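Local structure of hypothetical protein (Vibrio cholerae, 2V1L) at residues L20-L25 with V41-F45. The protein is of unknown function, but its gene lies in the pathogenicity island VPI-2 and its structure is homologous to that of human P32. Sequence-based numbering, arbitrary orientation.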
loop_
_atom_site.group_PDB
_atom_site.type_symbol
_atom_site.label_atom_id
_atom_site.label_comp_id
_atom_site.label_asym_id
_atom_site.label_seq_id
_atom_site.Cartn_x
_atom_site.Cartn_y
_atom_site.Cartn_z
ATOM N N LEU A 20 -3.526 -10.235 4.927
ATOM C CA LEU A 20 -4.021 -8.963 5.479
ATOM C C LEU A 20 -5.159 -8.395 4.633
ATOM O O LEU A 20 -6.214 -8.030 5.170
ATOM C CB LEU A 20 -2.902 -7.921 5.640
ATOM C CG LEU A 20 -3.332 -6.494 6.024
ATOM C CD1 LEU A 20 -4.043 -6.412 7.398
ATOM C CD2 LEU A 20 -2.159 -5.567 6.003
ATOM N N LEU A 21 -4.948 -8.344 3.316
ATOM C CA LEU A 21 -5.955 -7.820 2.379
ATOM C C LEU A 21 -7.222 -8.657 2.421
ATOM O O LEU A 21 -8.315 -8.115 2.576
ATOM C CB LEU A 21 -5.431 -7.800 0.946
ATOM C CG LEU A 21 -4.290 -6.864 0.526
ATOM C CD1 LEU A 21 -3.980 -7.061 -0.952
ATOM C CD2 LEU A 21 -4.607 -5.417 0.810
ATOM N N ALA A 22 -7.064 -9.971 2.273
ATOM C CA ALA A 22 -8.185 -10.915 2.330
ATOM C C ALA A 22 -8.994 -10.737 3.610
ATOM O O ALA A 22 -10.226 -10.703 3.572
ATOM C CB ALA A 22 -7.681 -12.363 2.199
ATOM N N ASN A 23 -8.298 -10.598 4.735
ATOM C CA ASN A 23 -8.956 -10.460 6.020
ATOM C C ASN A 23 -9.846 -9.234 6.082
ATOM O O ASN A 23 -10.985 -9.309 6.540
ATOM C CB ASN A 23 -7.937 -10.425 7.168
ATOM C CG ASN A 23 -8.548 -10.820 8.501
ATOM O OD1 ASN A 23 -8.482 -10.069 9.478
ATOM N ND2 ASN A 23 -9.162 -12.008 8.544
ATOM N N ILE A 24 -9.321 -8.105 5.618
ATOM C CA ILE A 24 -10.046 -6.838 5.691
ATOM C C ILE A 24 -11.258 -6.802 4.755
ATOM O O ILE A 24 -12.283 -6.210 5.089
ATOM C CB ILE A 24 -9.107 -5.635 5.497
ATOM C CG1 ILE A 24 -8.235 -5.473 6.748
ATOM C CG2 ILE A 24 -9.897 -4.360 5.238
ATOM C CD1 ILE A 24 -7.107 -4.485 6.596
ATOM N N LEU A 25 -11.152 -7.466 3.606
ATOM C CA LEU A 25 -12.290 -7.583 2.697
ATOM C C LEU A 25 -13.472 -8.263 3.390
ATOM O O LEU A 25 -14.498 -7.622 3.627
ATOM C CB LEU A 25 -11.912 -8.327 1.411
ATOM C CG LEU A 25 -11.041 -7.628 0.370
ATOM C CD1 LEU A 25 -10.967 -8.486 -0.873
ATOM C CD2 LEU A 25 -11.596 -6.269 0.031
ATOM N N VAL A 41 -12.723 -1.190 -4.566
ATOM C CA VAL A 41 -12.612 -0.859 -3.138
ATOM C C VAL A 41 -11.300 -0.114 -2.761
ATOM O O VAL A 41 -10.250 -0.325 -3.369
ATOM C CB VAL A 41 -12.795 -2.149 -2.260
ATOM C CG1 VAL A 41 -11.485 -2.886 -2.027
ATOM C CG2 VAL A 41 -13.432 -1.820 -0.948
ATOM N N VAL A 42 -11.387 0.751 -1.756
ATOM C CA VAL A 42 -10.243 1.507 -1.266
ATOM C C VAL A 42 -10.067 1.334 0.249
ATOM O O VAL A 42 -10.967 1.637 1.029
ATOM C CB VAL A 42 -10.349 3.028 -1.641
ATOM C CG1 VAL A 42 -9.286 3.845 -0.939
ATOM C CG2 VAL A 42 -10.232 3.217 -3.143
ATOM N N MET A 43 -8.884 0.865 0.650
ATOM C CA MET A 43 -8.522 0.725 2.066
ATOM C C MET A 43 -7.595 1.879 2.483
ATOM O O MET A 43 -6.667 2.233 1.748
ATOM C CB MET A 43 -7.802 -0.612 2.311
ATOM C CG MET A 43 -8.575 -1.879 1.982
ATOM S SD MET A 43 -7.602 -3.385 2.291
ATOM C CE MET A 43 -8.709 -4.659 1.704
ATOM N N ASN A 44 -7.834 2.448 3.656
ATOM C CA ASN A 44 -6.941 3.450 4.227
ATOM C C ASN A 44 -6.447 3.014 5.604
ATOM O O ASN A 44 -7.239 2.540 6.419
ATOM C CB ASN A 44 -7.617 4.818 4.338
ATOM C CG ASN A 44 -7.819 5.471 2.988
ATOM O OD1 ASN A 44 -8.803 5.193 2.303
ATOM N ND2 ASN A 44 -6.876 6.325 2.588
ATOM N N PHE A 45 -5.144 3.170 5.846
ATOM C CA PHE A 45 -4.541 2.856 7.142
ATOM C C PHE A 45 -3.991 4.177 7.644
ATOM O O PHE A 45 -3.154 4.801 6.959
ATOM C CB PHE A 45 -3.414 1.794 7.000
ATOM C CG PHE A 45 -3.864 0.485 6.411
ATOM C CD1 PHE A 45 -3.951 -0.660 7.210
ATOM C CD2 PHE A 45 -4.203 0.378 5.059
ATOM C CE1 PHE A 45 -4.356 -1.861 6.677
ATOM C CE2 PHE A 45 -4.638 -0.826 4.516
ATOM C CZ PHE A 45 -4.724 -1.950 5.321
#
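Met43 reaches from segment 41-45 into the side of helix 20-25, and its long unbranched chain suits a place where the axes of the two segments come no closer than 10.8 Å. CB leaves the strand toward the helix, CG lies anti to the carbonyl carbon (chi1 -60°), and from there the chain runs extended (chi2 179°, chi3 -176°), carrying sulfur and methyl across the gap. Met43 SD passes between two branches, Ile24 CG2 and Leu21 CD2, each 3.9 Å from it. Beyond it, Met43 CE lies 3.7 Å from both Leu25 CD2 and Ile24 CG2, and 3.6 Å from Leu21 O. That carbonyl already accepts the helical bond from Leu25 N, so the methyl rests against backbone whose polarity is met.

Flanking contacts extend the seam in both directions along the strand. Leu25 CD2 also meets Val41 CG1 at 4.0 Å; Val41, short and branched, suffices because the leucine's end reaches toward it. Ile24 divides its two branches: CG2 goes to the methionine, while Ile24 CD1 approaches the ring obliquely, 3.7 Å from Phe45 CZ. The broad apolar ring of Phe45 can serve Ile24 and still pack on Phe130.

No hydrogen bond links the segments; apolar side chains join helix 15-29 to one face of the antiparallel sheet, where strand 41-46 runs between strands 60-66 and 141-144. Helix 117-135 adjoins this layer, its Phe130 meeting Phe45 edge-to-face and touching Leu20.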